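Local coordinates for protein LpxE (Aquifex aeolicus, PDB 6EBU) that probably hydrolyses the 1-phosphate group of lipid A at the membrane, as a phosphatase of the PAP2 family, at residues R103-G108 with V154-L159; V8-A13 with V148-D153; M112-A117 with I131-A136; L96-H101 with I144-H149. The protein carries 1 engineered substitution. All blocks are in the same frame, centred on the assembly; numbering follows the deposited sequence.

Contact 1 (R103-G108 with V154-L159). With BOG (octyl beta-D-glucopyranoside), chain D; BOG (octyl beta-D-glucopyranoside), chain E; SO4 (sulfate ion), chain B.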
# COMPACT_ATOMS: atom_id res chain seq x y z
N ARG A 103 14.48 2.26 -0.34
CA ARG A 103 13.44 2.62 0.63
C ARG A 103 12.26 1.65 0.55
O ARG A 103 11.11 2.04 0.36
CB ARG A 103 13.00 4.07 0.43
CG ARG A 103 14.09 5.10 0.68
CD ARG A 103 14.20 6.08 -0.47
N SER A 104 12.58 0.37 0.72
CA SER A 104 11.60 -0.69 0.52
C SER A 104 10.65 -0.83 1.70
O SER A 104 9.46 -1.13 1.51
CB SER A 104 12.32 -2.02 0.26
OG SER A 104 11.41 -3.04 -0.12
N PHE A 105 11.14 -0.62 2.92
CA PHE A 105 10.35 -0.87 4.12
C PHE A 105 9.85 0.44 4.70
O PHE A 105 10.68 1.31 5.02
CB PHE A 105 11.18 -1.63 5.15
CG PHE A 105 10.42 -2.00 6.39
CD1 PHE A 105 9.66 -3.16 6.44
CD2 PHE A 105 10.46 -1.19 7.52
CE1 PHE A 105 8.97 -3.51 7.58
CE2 PHE A 105 9.77 -1.53 8.66
CZ PHE A 105 9.02 -2.69 8.70
N PRO A 106 8.54 0.64 4.86
CA PRO A 106 7.48 -0.25 4.37
C PRO A 106 6.87 0.27 3.07
O PRO A 106 7.44 1.18 2.46
CB PRO A 106 6.46 -0.21 5.50
CG PRO A 106 6.57 1.20 6.02
CD PRO A 106 7.99 1.66 5.77
N SER A 107 5.74 -0.28 2.64
CA SER A 107 5.09 0.13 1.40
C SER A 107 4.15 1.30 1.66
O SER A 107 3.15 1.15 2.36
CB SER A 107 4.32 -1.04 0.78
OG SER A 107 3.53 -0.58 -0.31
N GLY A 108 4.47 2.45 1.07
CA GLY A 108 3.63 3.63 1.25
C GLY A 108 2.32 3.54 0.50
O GLY A 108 1.29 4.01 1.00
N VAL A 154 4.55 -4.87 2.42
CA VAL A 154 3.13 -4.64 2.22
C VAL A 154 2.32 -5.09 3.43
O VAL A 154 1.25 -4.54 3.71
CB VAL A 154 2.65 -5.33 0.93
CG1 VAL A 154 3.59 -5.01 -0.22
CG2 VAL A 154 2.53 -6.83 1.12
N PHE A 155 2.82 -6.07 4.19
CA PHE A 155 2.12 -6.48 5.40
C PHE A 155 2.20 -5.40 6.47
O PHE A 155 1.19 -5.05 7.09
CB PHE A 155 2.69 -7.80 5.92
CG PHE A 155 2.03 -8.28 7.19
CD1 PHE A 155 0.77 -8.86 7.16
CD2 PHE A 155 2.67 -8.14 8.41
CE1 PHE A 155 0.17 -9.30 8.32
CE2 PHE A 155 2.07 -8.58 9.58
CZ PHE A 155 0.82 -9.16 9.53
N VAL A 156 3.40 -4.86 6.69
CA VAL A 156 3.55 -3.79 7.67
C VAL A 156 2.88 -2.52 7.17
O VAL A 156 2.25 -1.79 7.94
CB VAL A 156 5.04 -3.57 7.99
CG1 VAL A 156 5.23 -2.33 8.84
CG2 VAL A 156 5.61 -4.80 8.68
N GLY A 157 2.99 -2.24 5.87
CA GLY A 157 2.29 -1.09 5.31
C GLY A 157 0.79 -1.18 5.52
O GLY A 157 0.16 -0.21 5.95
N ALA A 158 0.21 -2.34 5.23
CA ALA A 158 -1.21 -2.55 5.52
C ALA A 158 -1.49 -2.37 7.00
O ALA A 158 -2.50 -1.76 7.38
CB ALA A 158 -1.64 -3.94 5.06
N LEU A 159 -0.61 -2.89 7.86
CA LEU A 159 -0.79 -2.73 9.30
C LEU A 159 -0.80 -1.26 9.70
O LEU A 159 -1.65 -0.82 10.47
CB LEU A 159 0.32 -3.48 10.04
CG LEU A 159 -0.01 -4.02 11.43
CD1 LEU A 159 -0.72 -5.36 11.32
CD2 LEU A 159 1.26 -4.14 12.27
O1 BOG D . -2.59 -7.51 7.15
C1' BOG D . -3.18 -7.71 5.87
C2' BOG D . -2.10 -7.59 4.78
C3' BOG D . -2.76 -7.59 3.36
C4' BOG D . -1.67 -7.34 2.29
C5' BOG D . -2.12 -7.92 0.94
C6' BOG D . -0.88 -8.33 0.11
C7' BOG D . -1.03 -9.78 -0.33
C8' BOG D . -0.00 -10.10 -1.42
O1 BOG E . 9.85 6.04 -1.11
C1' BOG E . 10.31 6.35 -2.42
C2' BOG E . 11.29 5.25 -2.88
C3' BOG E . 12.28 5.85 -3.93
C4' BOG E . 13.20 4.72 -4.47
C5' BOG E . 14.27 5.34 -5.40
C6' BOG E . 14.99 4.21 -6.16
C7' BOG E . 16.07 4.82 -7.05
C8' BOG E . 15.75 4.52 -8.52
S SO4 B . 6.17 2.94 -2.10
O1 SO4 B . 5.24 1.90 -2.54
O2 SO4 B . 7.22 3.10 -3.10
O3 SO4 B . 6.75 2.54 -0.83
O4 SO4 B . 5.45 4.20 -1.95

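Contact 2 (V8-A13 with V148-D153). With SO4 (sulfate ion), chain B.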
# COMPACT_ATOMS: atom_id res chain seq x y z
N VAL A 8 19.76 -6.04 7.11
CA VAL A 8 18.78 -6.23 6.05
C VAL A 8 17.66 -7.09 6.63
O VAL A 8 17.79 -8.31 6.72
CB VAL A 8 19.39 -6.87 4.80
CG1 VAL A 8 18.32 -7.14 3.76
CG2 VAL A 8 20.47 -5.97 4.21
N ILE A 9 16.56 -6.45 7.02
CA ILE A 9 15.44 -7.17 7.62
C ILE A 9 14.61 -7.94 6.61
O ILE A 9 13.72 -8.70 7.01
CB ILE A 9 14.52 -6.21 8.40
CG1 ILE A 9 13.99 -5.11 7.48
CG2 ILE A 9 15.25 -5.61 9.59
CD1 ILE A 9 13.01 -4.17 8.15
N GLU A 10 14.87 -7.76 5.31
CA GLU A 10 14.09 -8.42 4.27
C GLU A 10 14.60 -9.81 3.92
O GLU A 10 13.94 -10.52 3.16
CB GLU A 10 14.07 -7.56 3.00
CG GLU A 10 13.92 -6.07 3.25
CD GLU A 10 12.49 -5.58 3.04
OE1 GLU A 10 12.32 -4.46 2.52
OE2 GLU A 10 11.55 -6.32 3.39
N ASP A 11 15.74 -10.23 4.47
CA ASP A 11 16.39 -11.47 4.07
C ASP A 11 16.07 -12.57 5.09
O ASP A 11 16.90 -12.95 5.91
CB ASP A 11 17.89 -11.25 3.91
CG ASP A 11 18.63 -12.46 3.33
OD1 ASP A 11 18.04 -13.56 3.22
OD2 ASP A 11 19.81 -12.30 2.97
N PHE A 12 14.83 -13.05 5.04
CA PHE A 12 14.46 -14.28 5.72
C PHE A 12 13.62 -15.12 4.77
O PHE A 12 13.05 -14.62 3.80
CB PHE A 12 13.73 -14.03 7.05
CG PHE A 12 12.49 -13.19 6.94
CD1 PHE A 12 12.58 -11.81 6.87
CD2 PHE A 12 11.24 -13.78 6.96
CE1 PHE A 12 11.43 -11.03 6.79
CE2 PHE A 12 10.09 -13.01 6.88
CZ PHE A 12 10.19 -11.64 6.80
N ALA A 13 13.57 -16.43 5.05
CA ALA A 13 13.08 -17.39 4.07
C ALA A 13 11.63 -17.11 3.69
O ALA A 13 11.28 -17.14 2.50
CB ALA A 13 13.24 -18.81 4.61
N VAL A 148 8.69 -4.36 -6.78
CA VAL A 148 9.25 -3.21 -6.07
C VAL A 148 9.14 -3.33 -4.56
O VAL A 148 9.68 -2.47 -3.85
CB VAL A 148 8.61 -1.89 -6.55
CG1 VAL A 148 8.79 -1.72 -8.05
CG2 VAL A 148 7.13 -1.85 -6.17
N HIS A 149 8.45 -4.35 -4.05
CA HIS A 149 8.30 -4.52 -2.61
C HIS A 149 8.35 -5.99 -2.26
O HIS A 149 8.09 -6.86 -3.10
CB HIS A 149 6.99 -3.90 -2.10
CG HIS A 149 7.06 -2.42 -1.87
ND1 HIS A 149 7.87 -1.85 -0.91
CD2 HIS A 149 6.42 -1.39 -2.48
CE1 HIS A 149 7.72 -0.54 -0.93
NE2 HIS A 149 6.85 -0.24 -1.88
N PHE A 150 8.71 -6.26 -1.01
CA PHE A 150 8.65 -7.57 -0.38
C PHE A 150 7.34 -7.73 0.37
O PHE A 150 6.71 -6.75 0.75
CB PHE A 150 9.82 -7.75 0.58
CG PHE A 150 11.17 -7.76 -0.07
CD1 PHE A 150 11.64 -8.89 -0.71
CD2 PHE A 150 11.98 -6.63 -0.04
CE1 PHE A 150 12.89 -8.90 -1.31
CE2 PHE A 150 13.22 -6.63 -0.63
CZ PHE A 150 13.68 -7.77 -1.26
N PRO A 151 6.91 -8.98 0.60
CA PRO A 151 5.71 -9.19 1.42
C PRO A 151 5.78 -8.56 2.80
O PRO A 151 4.74 -8.17 3.35
CB PRO A 151 5.63 -10.72 1.51
CG PRO A 151 6.24 -11.18 0.23
CD PRO A 151 7.35 -10.21 -0.07
N LEU A 152 6.98 -8.44 3.38
CA LEU A 152 7.11 -7.76 4.67
C LEU A 152 6.70 -6.30 4.56
O LEU A 152 6.06 -5.76 5.46
CB LEU A 152 8.54 -7.89 5.18
CG LEU A 152 8.91 -7.01 6.38
CD1 LEU A 152 8.11 -7.43 7.61
CD2 LEU A 152 10.40 -7.07 6.67
N ASP A 153 7.06 -5.65 3.45
CA ASP A 153 6.75 -4.23 3.28
C ASP A 153 5.25 -4.00 3.16
O ASP A 153 4.72 -3.03 3.72
CB ASP A 153 7.47 -3.67 2.05
CG ASP A 153 8.93 -4.07 2.00
OD1 ASP A 153 9.56 -4.18 3.07
OD2 ASP A 153 9.45 -4.26 0.88
S SO4 B . 6.17 2.94 -2.10
O1 SO4 B . 5.24 1.90 -2.54
O2 SO4 B . 7.22 3.10 -3.10
O3 SO4 B . 6.75 2.54 -0.83
O4 SO4 B . 5.45 4.20 -1.95

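Contact 3 (M112-A117 with I131-A136)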
# COMPACT_ATOMS: atom_id res chain seq x y z
N MET A 112 -1.28 3.81 2.43
CA MET A 112 -2.31 4.78 2.05
C MET A 112 -3.60 4.07 1.65
O MET A 112 -4.69 4.48 2.05
CB MET A 112 -1.81 5.67 0.91
CG MET A 112 -2.79 6.76 0.51
SD MET A 112 -2.59 7.32 -1.20
CE MET A 112 -3.34 5.97 -2.09
N ALA A 113 -3.48 3.00 0.86
CA ALA A 113 -4.67 2.29 0.40
C ALA A 113 -5.45 1.68 1.56
O ALA A 113 -6.68 1.74 1.59
CB ALA A 113 -4.28 1.22 -0.62
N PHE A 114 -4.74 1.10 2.53
CA PHE A 114 -5.42 0.55 3.70
C PHE A 114 -5.90 1.65 4.64
O PHE A 114 -6.87 1.45 5.37
CB PHE A 114 -4.50 -0.43 4.44
CG PHE A 114 -4.56 -1.83 3.89
CD1 PHE A 114 -3.77 -2.20 2.82
CD2 PHE A 114 -5.43 -2.76 4.44
CE1 PHE A 114 -3.82 -3.48 2.31
CE2 PHE A 114 -5.49 -4.05 3.93
CZ PHE A 114 -4.69 -4.41 2.86
N THR A 115 -5.24 2.81 4.62
CA THR A 115 -5.75 3.96 5.35
C THR A 115 -7.06 4.44 4.75
O THR A 115 -8.03 4.73 5.47
CB THR A 115 -4.72 5.10 5.34
OG1 THR A 115 -3.48 4.63 5.87
CG2 THR A 115 -5.21 6.25 6.17
N ILE A 116 -7.11 4.54 3.42
CA ILE A 116 -8.35 4.91 2.74
C ILE A 116 -9.45 3.90 3.04
O ILE A 116 -10.57 4.27 3.42
CB ILE A 116 -8.10 5.04 1.23
CG1 ILE A 116 -7.16 6.21 0.94
CG2 ILE A 116 -9.41 5.18 0.47
CD1 ILE A 116 -6.65 6.26 -0.49
N ALA A 117 -9.13 2.61 2.91
CA ALA A 117 -10.15 1.58 3.10
C ALA A 117 -10.63 1.54 4.55
O ALA A 117 -11.82 1.29 4.80
CB ALA A 117 -9.61 0.22 2.67
N ILE A 131 -15.51 -3.72 -1.25
CA ILE A 131 -14.92 -3.01 -2.39
C ILE A 131 -13.63 -2.30 -1.97
O ILE A 131 -12.60 -2.40 -2.64
CB ILE A 131 -15.94 -2.03 -2.99
CG1 ILE A 131 -17.03 -2.78 -3.75
CG2 ILE A 131 -15.25 -1.01 -3.89
CD1 ILE A 131 -18.23 -1.92 -4.09
N LEU A 132 -13.68 -1.58 -0.85
CA LEU A 132 -12.53 -0.80 -0.42
C LEU A 132 -11.37 -1.70 0.01
O LEU A 132 -10.21 -1.41 -0.31
CB LEU A 132 -12.94 0.12 0.72
CG LEU A 132 -13.84 1.28 0.31
CD1 LEU A 132 -14.40 1.98 1.53
CD2 LEU A 132 -13.06 2.26 -0.57
N PHE A 133 -11.66 -2.79 0.72
CA PHE A 133 -10.59 -3.65 1.19
C PHE A 133 -10.07 -4.60 0.12
O PHE A 133 -8.94 -5.07 0.24
CB PHE A 133 -11.04 -4.41 2.44
CG PHE A 133 -10.86 -3.63 3.70
CD1 PHE A 133 -9.62 -3.58 4.32
CD2 PHE A 133 -11.91 -2.93 4.26
CE1 PHE A 133 -9.44 -2.85 5.48
CE2 PHE A 133 -11.74 -2.20 5.42
CZ PHE A 133 -10.50 -2.15 6.03
N LEU A 134 -10.87 -4.89 -0.91
CA LEU A 134 -10.31 -5.55 -2.08
C LEU A 134 -9.36 -4.61 -2.83
O LEU A 134 -8.32 -5.04 -3.33
CB LEU A 134 -11.42 -6.03 -3.01
CG LEU A 134 -10.90 -6.75 -4.27
CD1 LEU A 134 -10.38 -8.14 -3.91
CD2 LEU A 134 -11.97 -6.82 -5.35
N TYR A 135 -9.72 -3.33 -2.92
CA TYR A 135 -8.84 -2.35 -3.53
C TYR A 135 -7.52 -2.26 -2.78
O TYR A 135 -6.44 -2.28 -3.38
CB TYR A 135 -9.54 -0.99 -3.59
CG TYR A 135 -8.61 0.20 -3.41
CD1 TYR A 135 -7.84 0.66 -4.46
CD2 TYR A 135 -8.52 0.85 -2.19
CE1 TYR A 135 -7.00 1.74 -4.31
CE2 TYR A 135 -7.68 1.93 -2.02
CZ TYR A 135 -6.92 2.37 -3.09
OH TYR A 135 -6.08 3.45 -2.92
N ALA A 136 -7.59 -2.18 -1.44
CA ALA A 136 -6.37 -2.14 -0.64
C ALA A 136 -5.54 -3.40 -0.81
O ALA A 136 -4.31 -3.34 -0.89
CB ALA A 136 -6.72 -1.93 0.84

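Contact 4 (L96-H101 with I144-H149). With BOG (octyl beta-D-glucopyranoside), chain F; BOG (octyl beta-D-glucopyranoside), chain E; SO4 (sulfate ion), chain B.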
# COMPACT_ATOMS: atom_id res chain seq x y z
N LEU A 96 10.40 -6.72 -12.97
CA LEU A 96 10.17 -5.34 -12.55
C LEU A 96 9.20 -4.66 -13.50
O LEU A 96 9.39 -4.69 -14.72
CB LEU A 96 11.49 -4.56 -12.52
CG LEU A 96 12.13 -4.27 -11.16
CD1 LEU A 96 13.21 -3.22 -11.33
CD2 LEU A 96 11.09 -3.82 -10.16
N LEU A 97 8.17 -4.02 -12.93
CA LEU A 97 7.28 -3.17 -13.70
C LEU A 97 7.60 -1.69 -13.55
O LEU A 97 7.30 -0.91 -14.45
CB LEU A 97 5.82 -3.42 -13.30
CG LEU A 97 5.20 -4.72 -13.81
CD1 LEU A 97 3.85 -4.95 -13.15
CD2 LEU A 97 5.06 -4.69 -15.32
N PHE A 98 8.20 -1.29 -12.43
CA PHE A 98 8.58 0.10 -12.19
C PHE A 98 10.03 0.16 -11.72
O PHE A 98 10.46 -0.69 -10.93
CB PHE A 98 7.67 0.75 -11.13
CG PHE A 98 6.21 0.45 -11.31
CD1 PHE A 98 5.54 0.84 -12.47
CD2 PHE A 98 5.49 -0.20 -10.33
CE1 PHE A 98 4.19 0.57 -12.64
CE2 PHE A 98 4.14 -0.48 -10.49
CZ PHE A 98 3.50 -0.09 -11.64
N PRO A 99 10.80 1.15 -12.18
CA PRO A 99 12.23 1.25 -11.81
C PRO A 99 12.43 1.84 -10.42
O PRO A 99 12.86 2.99 -10.24
CB PRO A 99 12.80 2.13 -12.92
CG PRO A 99 11.69 2.33 -13.93
CD PRO A 99 10.42 2.16 -13.17
N LEU A 100 12.13 1.05 -9.39
CA LEU A 100 12.33 1.45 -8.01
C LEU A 100 13.35 0.52 -7.36
O LEU A 100 13.37 -0.68 -7.64
CB LEU A 100 11.01 1.40 -7.23
CG LEU A 100 9.89 2.28 -7.79
CD1 LEU A 100 8.63 2.15 -6.94
CD2 LEU A 100 10.34 3.73 -7.88
N HIS A 101 14.20 1.08 -6.50
CA HIS A 101 15.35 0.33 -6.01
C HIS A 101 15.57 0.42 -4.50
O HIS A 101 16.12 -0.52 -3.91
CB HIS A 101 16.62 0.80 -6.74
CG HIS A 101 16.64 0.46 -8.20
ND1 HIS A 101 16.98 -0.79 -8.66
CD2 HIS A 101 16.38 1.22 -9.29
CE1 HIS A 101 16.92 -0.79 -9.98
NE2 HIS A 101 16.56 0.41 -10.39
N ILE A 144 4.05 -6.16 -4.89
CA ILE A 144 4.88 -7.35 -4.98
C ILE A 144 4.95 -7.84 -6.42
O ILE A 144 6.03 -8.22 -6.90
CB ILE A 144 4.34 -8.45 -4.03
CG1 ILE A 144 4.08 -7.87 -2.64
CG2 ILE A 144 5.32 -9.61 -3.95
CD1 ILE A 144 3.44 -8.85 -1.70
N TYR A 145 3.82 -7.85 -7.12
CA TYR A 145 3.82 -8.28 -8.52
C TYR A 145 4.71 -7.39 -9.37
O TYR A 145 5.35 -7.88 -10.31
CB TYR A 145 2.39 -8.29 -9.07
CG TYR A 145 2.30 -8.82 -10.48
CD1 TYR A 145 2.12 -10.18 -10.71
CD2 TYR A 145 2.41 -7.98 -11.57
CE1 TYR A 145 2.05 -10.68 -12.00
CE2 TYR A 145 2.34 -8.46 -12.86
CZ TYR A 145 2.16 -9.82 -13.07
OH TYR A 145 2.09 -10.31 -14.36
N ALA A 146 4.76 -6.09 -9.07
CA ALA A 146 5.63 -5.19 -9.81
C ALA A 146 7.11 -5.39 -9.50
O ALA A 146 7.95 -4.82 -10.19
CB ALA A 146 5.24 -3.74 -9.53
N GLY A 147 7.43 -6.18 -8.47
CA GLY A 147 8.81 -6.41 -8.11
C GLY A 147 9.47 -5.29 -7.34
O GLY A 147 10.70 -5.26 -7.23
N VAL A 148 8.69 -4.36 -6.78
CA VAL A 148 9.25 -3.21 -6.07
C VAL A 148 9.14 -3.33 -4.56
O VAL A 148 9.68 -2.47 -3.85
CB VAL A 148 8.61 -1.89 -6.55
CG1 VAL A 148 8.79 -1.72 -8.05
CG2 VAL A 148 7.13 -1.85 -6.17
N HIS A 149 8.45 -4.35 -4.05
CA HIS A 149 8.30 -4.52 -2.61
C HIS A 149 8.35 -5.99 -2.26
O HIS A 149 8.09 -6.86 -3.10
CB HIS A 149 6.99 -3.90 -2.10
CG HIS A 149 7.06 -2.42 -1.87
ND1 HIS A 149 7.87 -1.85 -0.91
CD2 HIS A 149 6.42 -1.39 -2.48
CE1 HIS A 149 7.72 -0.54 -0.93
NE2 HIS A 149 6.85 -0.24 -1.88
O1 BOG F . 5.99 6.19 -4.85
C1' BOG F . 4.60 5.92 -5.03
C2' BOG F . 4.24 6.06 -6.53
C3' BOG F . 3.03 5.13 -6.86
C4' BOG F . 3.35 4.26 -8.11
C5' BOG F . 4.80 3.74 -8.03
C6' BOG F . 5.25 3.21 -9.41
C7' BOG F . 5.65 4.37 -10.32
C8' BOG F . 6.91 5.03 -9.77
O1 BOG E . 9.85 6.04 -1.11
C1' BOG E . 10.31 6.35 -2.42
C2' BOG E . 11.29 5.25 -2.88
C3' BOG E . 12.28 5.85 -3.93
C4' BOG E . 13.20 4.72 -4.47
C5' BOG E . 14.27 5.34 -5.40
C6' BOG E . 14.99 4.21 -6.16
C7' BOG E . 16.07 4.82 -7.05
C8' BOG E . 15.75 4.52 -8.52
S SO4 B . 6.17 2.94 -2.10
O1 SO4 B . 5.24 1.90 -2.54
O2 SO4 B . 7.22 3.10 -3.10
O3 SO4 B . 6.75 2.54 -0.83
O4 SO4 B . 5.45 4.20 -1.95
O HOH W 1 12.77 -3.51 -6.75

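Contact 1 (R103-G108 with V154-L159)
P106 and S107, part of the proline-serine-glycine signature of PAP2 phosphatases, pack against V156 and G157 of helix 151-170, next to a pocket that holds a sulfate ion. G108 of the same signature donates its backbone N to SO4 O3 at 3.0 Å, and the 172° angle at the hydrogen shows a nearly straight bond. K79, R86, R143 and H149 also bond this ion, consistent with the sulfate marking a phosphate-binding site. F105 reaches the helix because its CG stands anti to the backbone N (chi1 -177°). Its ring comes at about a right angle to V156, and its CE1-CZ side meets both V156 methyls, CZ lying 3.8 Å from V156 CG1 and CE1 as far from CG2, which it meets obliquely. Trimming F105 to an alanine would probably open a gap beside both V156 methyls and leave F82, which meets the ring edge-to-face, without its partner. P106, preceded by a cis peptide bond, has CB 4.0 Å from G157 N. In fold terms the signature is the N-terminal entry of helix 108-121, with S107 at the N-cap, packed on helix 151-170. G157 allows this close approach: S107 O lies 3.8 Å from G157 CA, and a beta carbon here would run into that oxygen. S107 CB approaches V154 CA at 4.1 Å, while S107 OG turns to T110 OG1 and S107 N bonds the D153 backbone.

Contact 2 (V8-A13 with V148-D153)
E10 lies over F150 and meets D153 with its carboxylate. The CH-pi geometry is clear: E10 CB stands 4.0 Å from the F150 ring centroid and 21° off the ring normal. A bend at chi2 (-100°) then carries the carboxylate past the ring rim, E10 CD still 3.3 Å from F150 CD2, to meet D153. The two carboxylates are turned 69° against each other, with E10 OE1 2.8 Å from D153 OD1 and no hydrogen bond assigned between them. S104 OG lies within bonding distance of both E10 OE1 and D153 OD2, the latter distance being unusually short. F150 N also grips D153 OD2 at 2.8 Å, from above the carboxylate plane, and H149 ND1 adds a weak bond. H149 in turn gives NE2 to SO4 O1 at 2.8 Å. This histidine-aspartate pairing in an R-X5-H-X3-D sequence is consistent with the third PAP2 signature. L152 CD2 touches E10 OE2 at 3.6 Å, meets the F12 ring edge 4.1 Å from F12 CE1, and lies 4.2 Å from I9 CD1, the I9 and L152 side chains crossing at about a right angle. The contact thus lays the loop before helix 13-24 over the start of helix 151-170, where F150 is the N-cap; N15 of helix 13-24 bonds both E10 O and L152 N, and helix 87-90 packs on the F150 ring.

Contact 3 (M112-A117 with I131-A136)
The rings of F114 and F133 each carry an alanine methyl of the opposite helix on one face. A136 CB sits over the centre of F114, 3.5 Å from its centroid and 9° off the normal; A117 CB lies likewise over F133, 4.0 Å from the centroid. Both are CH-pi contacts. The two side chains cross at about a right angle and touch obliquely, F114 CD2 being 4.1 Å from F133 CE1. Carbonyls also approach these rings, A136 O at 3.2 Å from F114 CE1 and A117 O at 3.5 Å from F133 CE2. The third flat group, Y135, has L132 O of its own helix at its edge, and A113 CB comes to it obliquely, 3.7 Å from CE2. Its hydroxyl lies beside M112 CE and I116 CD1 and bonds L40 O outside the pair. F114 reaches across with its CG anti to the carbonyl carbon (chi1 -86°), and its other neighbours include A158 and I162 of helix 151-170 and a bound octyl glucoside. Helices 108-121 and 126-145 run antiparallel here, with segment axes 174° apart and 8.5 Å at closest approach. The close spacing goes with alanines at the nearest points: A113 by A136, and A117 by L132, with A117 CB 3.4 Å from L132 O. The chemistry implied is apolar and shape-based. Alanine methyls, ring faces and carbonyl oxygens join this helical hairpin by close fit, while the tyrosine hydroxyl finds its bond elsewhere.

Contact 4 (L96-H101 with I144-H149)
V148, A146 and L97 bury the most surface here. V148 packs CG1, which lies anti to the carbonyl carbon (chi1 -58°), among L96, F98 and L100: L96 CD2 is 3.8 Å away from this methyl, L100 CB 3.9 Å, and F98 O closer still at 3.5 Å. The same methyl stands at the edge of the F98 ring. A146 is used through its O and its CB. Its O accepts a hydrogen bond from L97 N at 2.9 Å, with a 163° angle at the hydrogen and the donor tilted 22° from the carbonyl plane, while its CB approaches F98 CE2 obliquely at 3.6 Å. L97 lays CB against A146 CB and sends CD1 to the edge of the Y145 ring, 3.7 Å from CD2. The F98 ring has L97 CB over one face and C6' of an octyl glucoside tail (chain F) over the other, 3.5 Å from F98 CG. Cutting F98 back to an alanine would probably leave a gap between L97 and that tail, with A146 CB losing its aromatic neighbour. G147, with positive phi, is the first residue to leave helical angles, in a Schellman motif, and a water ties G147 O to L100 O. The loop leading to the sulfate-bound signature is thus laid along the turn that follows helix 126-145. One direct backbone bond and one water bridge fix how the two backbones lie, and apolar side chains fill the space between them; the F98 face away from L97 is met by the octyl chain, as suits a membrane protein.

Contacts 1, 3 and 4 are buried, whereas contact 2 is partly buried and reaches the exposed F12. Contacts 1 and 2 both use helix 151-170 and touch directly. Contacts 2 and 4 share V148 and H149, and contacts 1, 2 and 4 all touch the sulfate. Their chemistry differs even so: contact 1 packs apolar groups beside the site, contact 2 brings two carboxylates together, and contact 4 adds a direct backbone hydrogen bond to its apolar packing. Contact 3 stands apart, about 22 Å from contact 2 and 20 Å from contact 4 between centres; it is apolar, joins two antiparallel helices, and lies nearest contact 1, at about 14 Å between centres.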